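PDB 3EGC: putative ribose operon repressor from Burkholderia thailandensis, which probably binds operator DNA and represses transcription as a LacI-family regulator, with a ligand-sensing region related to periplasmic sugar-binding proteins. Local coordinates for residues V93-L97 and G136-S140; G103-N109 and T263-T269; F88-A92 and M251-I256. All coordinates share one frame; numbering follows the deposited sequence.

Overall arrangement
All three interactions gather around strands 90-93 and 103-107, which are neighbours in the sheet. Interaction 3 packs helix 241-257 on strand 90-93. Interaction 2 pairs strand 103-107 with strand 264-272, which follows that helix in the chain; its centre is about 15 Å from that of interaction 3. Interaction 1 takes the loop leaving strand 90-93 to the start of helix 138-153, with its centre about 11 Å from interaction 2 and about 18 Å from interaction 3. Asn94 N and Val105 O probably hydrogen-bond between interactions 1 and 2. Relatives bind effectors in the cleft between two lobes, and interaction 1 probably lies beside the corresponding cleft.

Interaction 1. Residues V93-L97 and G136-S140; sequences VNREL and GLMTS
Leu137 lays its CD2 methyl over one face of the Arg95 guanidinium, offset toward the rim. Leu137 CD2 is 3.4 Å from Arg95 NH2. The arginine chain reaches this place through bends at chi2 (114°) and chi3 (80°). Thr139 turns its CG2 methyl to Asn94. Thr139 CG2 lies 3.4 Å from Asn94 ND2, and it is equally close to the backbone oxygen of Asn94. Met138 points its end into the loop. Met138 CE comes 3.4 Å from Asn94 O. Met138 SD lies 3.6 Å from Glu96 CG, with the two side chains crossing at about a right angle. Glu96 N also gives a weak hydrogen bond to Met138 SD (3.6 Å, 151° at the hydrogen).

Further out, Leu137 occupies the N-cap position of helix 138-153. Phe22 and Phe23 of helix 21-36 touch Asn94. Arg95 NH2 also forms a long, weak ion pair with Glu48. The contact therefore joins polar groups to methyls and a thioether. Its single direct hydrogen bond is weak, which implies that van der Waals fit carries most of the attachment between this loop and the helix start.

Interaction 2. Residues G103-N109 and T263-T269; sequences GAVLSEN and TEMRLQT
Leu106 packs its CD1 methyl over one face of the Arg266 guanidinium, 3.5 Å from Arg266 NH2. The arginine bends at chi2 (-83°), which carries its guanidinium across toward strand 103-107, alongside Leu106. Arg266 NH1 then hydrogen-bonds Ser107 O at 2.8 Å, with the acceptor near the guanidinium plane. In the same strand, Arg266 NE makes a salt bridge to Glu264 OE2 at 2.9 Å. Glu142, on helix 138-153, forms a salt bridge with Arg266 NH2.

On the face that carries Val105, Val105 CG1 meets Leu267 CD2 at 3.8 Å. Helix 241-257 covers this face through Ala248 and Ile244. Ser107 sits on the same face and hydrogen-bonds Gln239 through OG.

Glu108 follows the strand. With chi1 at 65°, its CG stands flanked by both backbone branches, and the extended chain runs to Gln268 and Thr269. Glu108 OE2 accepts a hydrogen bond from Thr269 N at 2.9 Å, met from above the carboxylate plane. Arg111 pairs with Glu108 OE1.

The backbones form a parallel ladder, in which Leu106 N hydrogen-bonds Met265 O at 2.8 Å, and Leu267 N hydrogen-bonds Leu106 O. Guanidinium and carboxylate groups thus add side-chain bonds to the main-chain ladder, and the charge of Arg266 is probably balanced by its two glutamates.

Interaction 3. Residues F88-A92 and M251-I256; sequences FPIVA and MLIHMI
Met255 of helix 241-257 reaches across to Pro89 and Val91, and its side chain can be followed from base to tip. Met255 CB lies 3.8 Å from Pro89 CB. Beyond CG, Met255 SD sits 3.7 Å from Val91 CG1. The chain then bends at chi3 (67°), and the bend swings the CE methyl back toward the start of the strand. There Met255 CE is 3.8 Å from Pro89 CB, and it also comes close to the backbone N of Ile90.

Leu252 and Ile256 add to the apolar contact. Leu252 CD1 touches Val91 CG1 at 3.6 Å and also reaches the proline ring. Ile256 CG1 meets Pro89 CG at 3.7 Å, with the two side chains at about a right angle. Met251 also points toward Val91, but the placing of its CE methyl is doubtful because it clashes with Gly103. Leu252 and Ile256 also touch Val11 of strand 10-15, two strands over in the same sheet.

The short helix and strand segments run nearly antiparallel, with 164° between their directions and axes 8.5 Å apart. A helix laid with its apolar side along a largely parallel sheet in this way is the alpha/beta layering of periplasmic-binding-protein and LacI-type lobes.

Interaction 1. Residues V93-L97 and G136-S140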
loop_
_atom_site.group_PDB
_atom_site.type_symbol
_atom_site.label_atom_id
_atom_site.label_comp_id
_atom_site.label_asym_id
_atom_site.label_seq_id
_atom_site.Cartn_x
_atom_site.Cartn_y
_atom_site.Cartn_z
ATOM N N VAL A 93 -3.707 6.310 16.171
ATOM C CA VAL A 93 -4.386 5.146 15.524
ATOM C C VAL A 93 -3.457 3.970 15.660
ATOM O O VAL A 93 -2.195 4.173 15.736
ATOM C CB VAL A 93 -4.663 5.375 13.997
ATOM C CG1 VAL A 93 -5.684 6.439 13.827
ATOM C CG2 VAL A 93 -3.330 5.741 13.259
ATOM N N ASN A 94 -4.077 2.779 15.663
ATOM C CA ASN A 94 -3.406 1.499 15.557
ATOM C C ASN A 94 -2.767 1.098 16.896
ATOM O O ASN A 94 -3.025 -0.021 17.423
ATOM C CB ASN A 94 -2.433 1.488 14.371
ATOM C CG ASN A 94 -1.524 0.248 14.330
ATOM O OD1 ASN A 94 -0.289 0.374 14.247
ATOM N ND2 ASN A 94 -2.102 -0.919 14.403
ATOM N N ARG A 95 -1.963 2.014 17.442
ATOM C CA ARG A 95 -1.303 1.816 18.735
ATOM C C ARG A 95 -1.669 3.003 19.624
ATOM O O ARG A 95 -1.626 4.131 19.156
ATOM C CB ARG A 95 0.244 1.737 18.608
ATOM C CG ARG A 95 0.760 0.405 18.106
ATOM C CD ARG A 95 1.408 0.485 16.766
ATOM N NE ARG A 95 2.779 0.988 16.830
ATOM C CZ ARG A 95 3.748 0.718 15.958
ATOM N NH1 ARG A 95 3.560 -0.092 14.924
ATOM N NH2 ARG A 95 4.931 1.281 16.136
ATOM N N GLU A 96 -1.991 2.745 20.888
ATOM C CA GLU A 96 -2.387 3.806 21.802
ATOM C C GLU A 96 -1.156 4.572 22.304
ATOM O O GLU A 96 -0.015 4.081 22.237
ATOM C CB GLU A 96 -3.184 3.229 22.981
ATOM C CG GLU A 96 -2.300 2.420 23.855
ATOM C CD GLU A 96 -3.048 1.644 24.923
ATOM O OE1 GLU A 96 -2.609 1.182 25.844
ATOM O OE2 GLU A 96 -4.140 1.404 25.008
ATOM N N LEU A 97 -1.383 5.775 22.822
ATOM C CA LEU A 97 -0.311 6.594 23.362
ATOM C C LEU A 97 -0.187 6.445 24.873
ATOM O O LEU A 97 0.933 6.366 25.401
ATOM C CB LEU A 97 -0.557 8.051 23.034
ATOM C CG LEU A 97 0.207 8.716 21.896
ATOM C CD1 LEU A 97 1.027 7.697 21.132
ATOM C CD2 LEU A 97 -0.751 9.526 20.992
ATOM N N GLY A 136 7.366 -5.361 22.119
ATOM C CA GLY A 136 6.801 -4.314 22.956
ATOM C C GLY A 136 5.401 -3.787 22.627
ATOM O O GLY A 136 4.648 -3.324 23.546
ATOM N N LEU A 137 5.046 -3.838 21.352
ATOM C CA LEU A 137 3.905 -3.062 20.827
ATOM C C LEU A 137 2.585 -3.514 21.369
ATOM O O LEU A 137 2.413 -4.666 21.676
ATOM C CB LEU A 137 3.841 -3.122 19.279
ATOM C CG LEU A 137 5.018 -2.552 18.555
ATOM C CD1 LEU A 137 4.986 -2.989 17.107
ATOM C CD2 LEU A 137 5.009 -1.009 18.711
ATOM N N MET A 138 1.649 -2.596 21.451
ATOM C CA MET A 138 0.299 -2.890 21.881
ATOM C C MET A 138 -0.336 -3.960 20.955
ATOM O O MET A 138 -1.031 -4.891 21.403
ATOM C CB MET A 138 -0.524 -1.587 21.882
ATOM C CG MET A 138 -1.895 -1.679 22.563
ATOM S SD MET A 138 -3.206 -0.531 21.921
ATOM C CE MET A 138 -3.553 -1.460 20.448
ATOM N N THR A 139 -0.105 -3.821 19.673
ATOM C CA THR A 139 -0.704 -4.734 18.733
ATOM C C THR A 139 -0.171 -6.162 18.905
ATOM O O THR A 139 -0.951 -7.090 19.079
ATOM C CB THR A 139 -0.493 -4.262 17.301
ATOM O OG1 THR A 139 0.918 -4.032 17.115
ATOM C CG2 THR A 139 -1.310 -2.969 17.046
ATOM N N SER A 140 1.148 -6.331 18.918
ATOM C CA SER A 140 1.766 -7.621 19.222
ATOM C C SER A 140 1.289 -8.185 20.527
ATOM O O SER A 140 1.020 -9.380 20.603
ATOM C CB SER A 140 3.271 -7.516 19.344
ATOM O OG SER A 140 3.788 -6.854 18.263
#

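Interaction 2. Residues G103-N109 and T263-T269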
loop_
_atom_site.group_PDB
_atom_site.type_symbol
_atom_site.label_atom_id
_atom_site.label_comp_id
_atom_site.label_asym_id
_atom_site.label_seq_id
_atom_site.Cartn_x
_atom_site.Cartn_y
_atom_site.Cartn_z
ATOM N N GLY A 103 -6.894 10.928 22.362
ATOM C CA GLY A 103 -7.760 9.881 21.821
ATOM C C GLY A 103 -6.990 8.766 21.147
ATOM O O GLY A 103 -5.815 8.922 20.768
ATOM N N ALA A 104 -7.667 7.645 20.992
ATOM C CA ALA A 104 -7.150 6.513 20.286
ATOM C C ALA A 104 -8.287 5.815 19.509
ATOM O O ALA A 104 -9.428 5.705 20.003
ATOM C CB ALA A 104 -6.517 5.611 21.269
ATOM N N VAL A 105 -7.959 5.390 18.288
ATOM C CA VAL A 105 -8.767 4.538 17.467
ATOM C C VAL A 105 -7.961 3.269 17.146
ATOM O O VAL A 105 -7.035 3.298 16.340
ATOM C CB VAL A 105 -9.147 5.202 16.119
ATOM C CG1 VAL A 105 -10.106 4.252 15.303
ATOM C CG2 VAL A 105 -9.736 6.571 16.358
ATOM N N LEU A 106 -8.382 2.155 17.737
ATOM C CA LEU A 106 -7.705 0.903 17.692
ATOM C C LEU A 106 -8.620 -0.229 17.131
ATOM O O LEU A 106 -9.808 -0.084 17.061
ATOM C CB LEU A 106 -7.288 0.564 19.125
ATOM C CG LEU A 106 -6.636 1.710 19.920
ATOM C CD1 LEU A 106 -6.458 1.297 21.448
ATOM C CD2 LEU A 106 -5.290 2.135 19.301
ATOM N N SER A 107 -8.041 -1.362 16.771
ATOM C CA SER A 107 -8.848 -2.549 16.413
ATOM C C SER A 107 -9.127 -3.419 17.622
ATOM O O SER A 107 -8.438 -3.294 18.650
ATOM C CB SER A 107 -8.152 -3.415 15.358
ATOM O OG SER A 107 -8.044 -2.708 14.136
ATOM N N GLU A 108 -10.106 -4.313 17.487
ATOM C CA GLU A 108 -10.312 -5.356 18.515
ATOM C C GLU A 108 -9.322 -6.541 18.393
ATOM O O GLU A 108 -9.689 -7.689 18.030
ATOM C CB GLU A 108 -11.785 -5.807 18.606
ATOM C CG GLU A 108 -12.310 -6.511 17.339
ATOM C CD GLU A 108 -13.839 -6.608 17.284
ATOM O OE1 GLU A 108 -14.520 -6.152 18.241
ATOM O OE2 GLU A 108 -14.345 -7.151 16.280
ATOM N N ASN A 109 -8.065 -6.268 18.705
ATOM C CA ASN A 109 -6.999 -7.267 18.476
ATOM C C ASN A 109 -7.117 -8.603 19.222
ATOM O O ASN A 109 -7.042 -9.664 18.593
ATOM C CB ASN A 109 -5.636 -6.670 18.728
ATOM C CG ASN A 109 -5.364 -5.422 17.863
ATOM O OD1 ASN A 109 -5.380 -5.497 16.638
ATOM N ND2 ASN A 109 -5.035 -4.311 18.511
ATOM N N THR A 263 -11.425 9.948 23.179
ATOM C CA THR A 263 -11.683 8.654 23.820
ATOM C C THR A 263 -10.918 7.489 23.174
ATOM O O THR A 263 -10.228 7.682 22.210
ATOM C CB THR A 263 -13.181 8.358 23.820
ATOM O OG1 THR A 263 -13.444 7.454 24.887
ATOM C CG2 THR A 263 -13.622 7.789 22.475
ATOM N N GLU A 264 -11.052 6.300 23.731
ATOM C CA GLU A 264 -10.535 5.094 23.131
ATOM C C GLU A 264 -11.636 4.382 22.386
ATOM O O GLU A 264 -12.622 3.972 22.942
ATOM C CB GLU A 264 -9.874 4.144 24.156
ATOM C CG GLU A 264 -9.524 2.755 23.549
ATOM C CD GLU A 264 -8.736 1.809 24.479
ATOM O OE1 GLU A 264 -7.984 2.322 25.363
ATOM O OE2 GLU A 264 -8.879 0.558 24.337
ATOM N N MET A 265 -11.465 4.252 21.084
ATOM C CA MET A 265 -12.427 3.530 20.280
ATOM C C MET A 265 -11.835 2.210 19.854
ATOM O O MET A 265 -10.743 2.148 19.312
ATOM C CB MET A 265 -12.810 4.297 19.028
ATOM C CG MET A 265 -14.124 5.092 19.104
ATOM S SD MET A 265 -14.432 6.174 17.670
ATOM C CE MET A 265 -15.560 5.058 16.795
ATOM N N ARG A 266 -12.577 1.141 20.096
ATOM C CA ARG A 266 -12.201 -0.141 19.566
ATOM C C ARG A 266 -13.120 -0.501 18.404
ATOM O O ARG A 266 -14.332 -0.621 18.581
ATOM C CB ARG A 266 -12.307 -1.195 20.658
ATOM C CG ARG A 266 -11.267 -1.018 21.736
ATOM C CD ARG A 266 -9.951 -1.659 21.326
ATOM N NE ARG A 266 -8.914 -1.457 22.311
ATOM C CZ ARG A 266 -7.691 -1.995 22.250
ATOM N NH1 ARG A 266 -7.346 -2.808 21.212
ATOM N NH2 ARG A 266 -6.807 -1.730 23.216
ATOM N N LEU A 267 -12.542 -0.725 17.235
ATOM C CA LEU A 267 -13.339 -1.024 16.038
ATOM C C LEU A 267 -13.428 -2.535 15.660
ATOM O O LEU A 267 -12.471 -3.277 15.738
ATOM C CB LEU A 267 -12.790 -0.259 14.858
ATOM C CG LEU A 267 -13.470 1.045 14.463
ATOM C CD1 LEU A 267 -14.228 1.793 15.622
ATOM C CD2 LEU A 267 -12.578 1.989 13.603
ATOM N N GLN A 268 -14.603 -2.962 15.244
ATOM C CA GLN A 268 -14.845 -4.329 14.866
ATOM C C GLN A 268 -13.992 -4.802 13.663
ATOM O O GLN A 268 -13.870 -4.122 12.613
ATOM C CB GLN A 268 -16.353 -4.488 14.576
ATOM C CG GLN A 268 -16.809 -5.577 13.538
ATOM C CD GLN A 268 -18.324 -5.410 13.150
ATOM O OE1 GLN A 268 -18.703 -4.625 12.282
ATOM N NE2 GLN A 268 -19.171 -6.124 13.828
ATOM N N THR A 269 -13.397 -5.956 13.840
ATOM C CA THR A 269 -12.692 -6.660 12.833
ATOM C C THR A 269 -13.583 -7.844 12.396
ATOM O O THR A 269 -14.506 -8.283 13.108
ATOM C CB THR A 269 -11.381 -7.241 13.409
ATOM O OG1 THR A 269 -11.665 -8.237 14.387
ATOM C CG2 THR A 269 -10.613 -6.186 14.058
#

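Interaction 3. Residues F88-A92 and M251-I256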
loop_
_atom_site.group_PDB
_atom_site.type_symbol
_atom_site.label_atom_id
_atom_site.label_comp_id
_atom_site.label_asym_id
_atom_site.label_seq_id
_atom_site.Cartn_x
_atom_site.Cartn_y
_atom_site.Cartn_z
ATOM N N PHE A 88 -3.524 21.112 22.713
ATOM C CA PHE A 88 -3.285 20.588 21.383
ATOM C C PHE A 88 -3.820 19.144 21.254
ATOM O O PHE A 88 -3.291 18.254 21.878
ATOM C CB PHE A 88 -1.823 20.675 21.037
ATOM C CG PHE A 88 -1.521 20.370 19.586
ATOM C CD1 PHE A 88 -0.877 19.194 19.239
ATOM C CD2 PHE A 88 -1.888 21.249 18.590
ATOM C CE1 PHE A 88 -0.596 18.912 17.964
ATOM C CE2 PHE A 88 -1.614 20.966 17.259
ATOM C CZ PHE A 88 -0.970 19.787 16.945
ATOM N N PRO A 89 -4.885 18.944 20.461
ATOM C CA PRO A 89 -5.554 17.648 20.280
ATOM C C PRO A 89 -4.732 16.650 19.481
ATOM O O PRO A 89 -4.187 16.985 18.406
ATOM C CB PRO A 89 -6.888 17.998 19.525
ATOM C CG PRO A 89 -6.640 19.327 18.928
ATOM C CD PRO A 89 -5.459 19.998 19.612
ATOM N N ILE A 90 -4.674 15.433 20.006
ATOM C CA ILE A 90 -3.965 14.344 19.359
ATOM C C ILE A 90 -4.793 13.073 19.379
ATOM O O ILE A 90 -5.199 12.635 20.423
ATOM C CB ILE A 90 -2.613 14.042 20.055
ATOM C CG1 ILE A 90 -1.689 15.299 20.018
ATOM C CG2 ILE A 90 -1.940 12.762 19.434
ATOM C CD1 ILE A 90 -0.470 15.143 20.811
ATOM N N VAL A 91 -5.041 12.464 18.235
ATOM C CA VAL A 91 -5.542 11.119 18.320
ATOM C C VAL A 91 -4.625 10.137 17.664
ATOM O O VAL A 91 -4.119 10.402 16.589
ATOM C CB VAL A 91 -7.010 10.947 17.919
ATOM C CG1 VAL A 91 -7.780 12.317 17.801
ATOM C CG2 VAL A 91 -7.109 10.132 16.776
ATOM N N ALA A 92 -4.338 9.054 18.393
ATOM C CA ALA A 92 -3.499 7.961 17.927
ATOM C C ALA A 92 -4.330 6.950 17.155
ATOM O O ALA A 92 -5.507 6.704 17.495
ATOM C CB ALA A 92 -2.780 7.257 19.136
ATOM N N MET A 251 -13.133 12.091 15.486
ATOM C CA MET A 251 -12.739 12.401 16.832
ATOM C C MET A 251 -11.890 13.669 16.909
ATOM O O MET A 251 -12.123 14.511 17.748
ATOM C CB MET A 251 -12.039 11.186 17.465
ATOM C CG MET A 251 -11.713 11.328 18.979
ATOM S SD MET A 251 -11.024 9.807 19.683
ATOM C CE MET A 251 -9.523 10.393 20.165
ATOM N N LEU A 252 -10.882 13.782 16.058
ATOM C CA LEU A 252 -9.980 14.912 16.088
ATOM C C LEU A 252 -10.721 16.220 15.781
ATOM O O LEU A 252 -10.409 17.266 16.340
ATOM C CB LEU A 252 -8.783 14.707 15.107
ATOM C CG LEU A 252 -7.705 15.793 15.241
ATOM C CD1 LEU A 252 -7.001 15.567 16.543
ATOM C CD2 LEU A 252 -6.698 15.813 13.977
ATOM N N ILE A 253 -11.694 16.163 14.886
ATOM C CA ILE A 253 -12.438 17.328 14.524
ATOM C C ILE A 253 -13.331 17.824 15.688
ATOM O O ILE A 253 -13.306 19.009 16.038
ATOM C CB ILE A 253 -13.249 17.076 13.254
ATOM C CG1 ILE A 253 -12.274 16.976 12.041
ATOM C CG2 ILE A 253 -14.343 18.166 13.086
ATOM C CD1 ILE A 253 -12.925 16.374 10.748
ATOM N N HIS A 254 -14.109 16.930 16.273
ATOM C CA HIS A 254 -14.769 17.190 17.542
ATOM C C HIS A 254 -13.865 17.870 18.585
ATOM O O HIS A 254 -14.244 18.923 19.147
ATOM C CB HIS A 254 -15.330 15.899 18.110
ATOM C CG HIS A 254 -16.477 15.361 17.315
ATOM N ND1 HIS A 254 -17.557 16.139 16.958
ATOM C CD2 HIS A 254 -16.727 14.127 16.833
ATOM C CE1 HIS A 254 -18.407 15.417 16.255
ATOM N NE2 HIS A 254 -17.925 14.192 16.169
ATOM N N MET A 255 -12.685 17.301 18.824
ATOM C CA MET A 255 -11.739 17.875 19.775
ATOM C C MET A 255 -11.301 19.306 19.389
ATOM O O MET A 255 -11.047 20.111 20.265
ATOM C CB MET A 255 -10.497 16.997 19.957
ATOM C CG MET A 255 -10.770 15.655 20.503
ATOM S SD MET A 255 -9.512 14.383 20.363
ATOM C CE MET A 255 -8.272 15.066 21.436
ATOM N N ILE A 256 -11.179 19.581 18.092
ATOM C CA ILE A 256 -10.663 20.853 17.628
ATOM C C ILE A 256 -11.755 21.918 17.703
ATOM O O ILE A 256 -11.469 23.060 18.018
ATOM C CB ILE A 256 -10.205 20.759 16.160
ATOM C CG1 ILE A 256 -8.944 19.853 16.037
ATOM C CG2 ILE A 256 -10.046 22.173 15.544
ATOM C CD1 ILE A 256 -8.638 19.411 14.635
#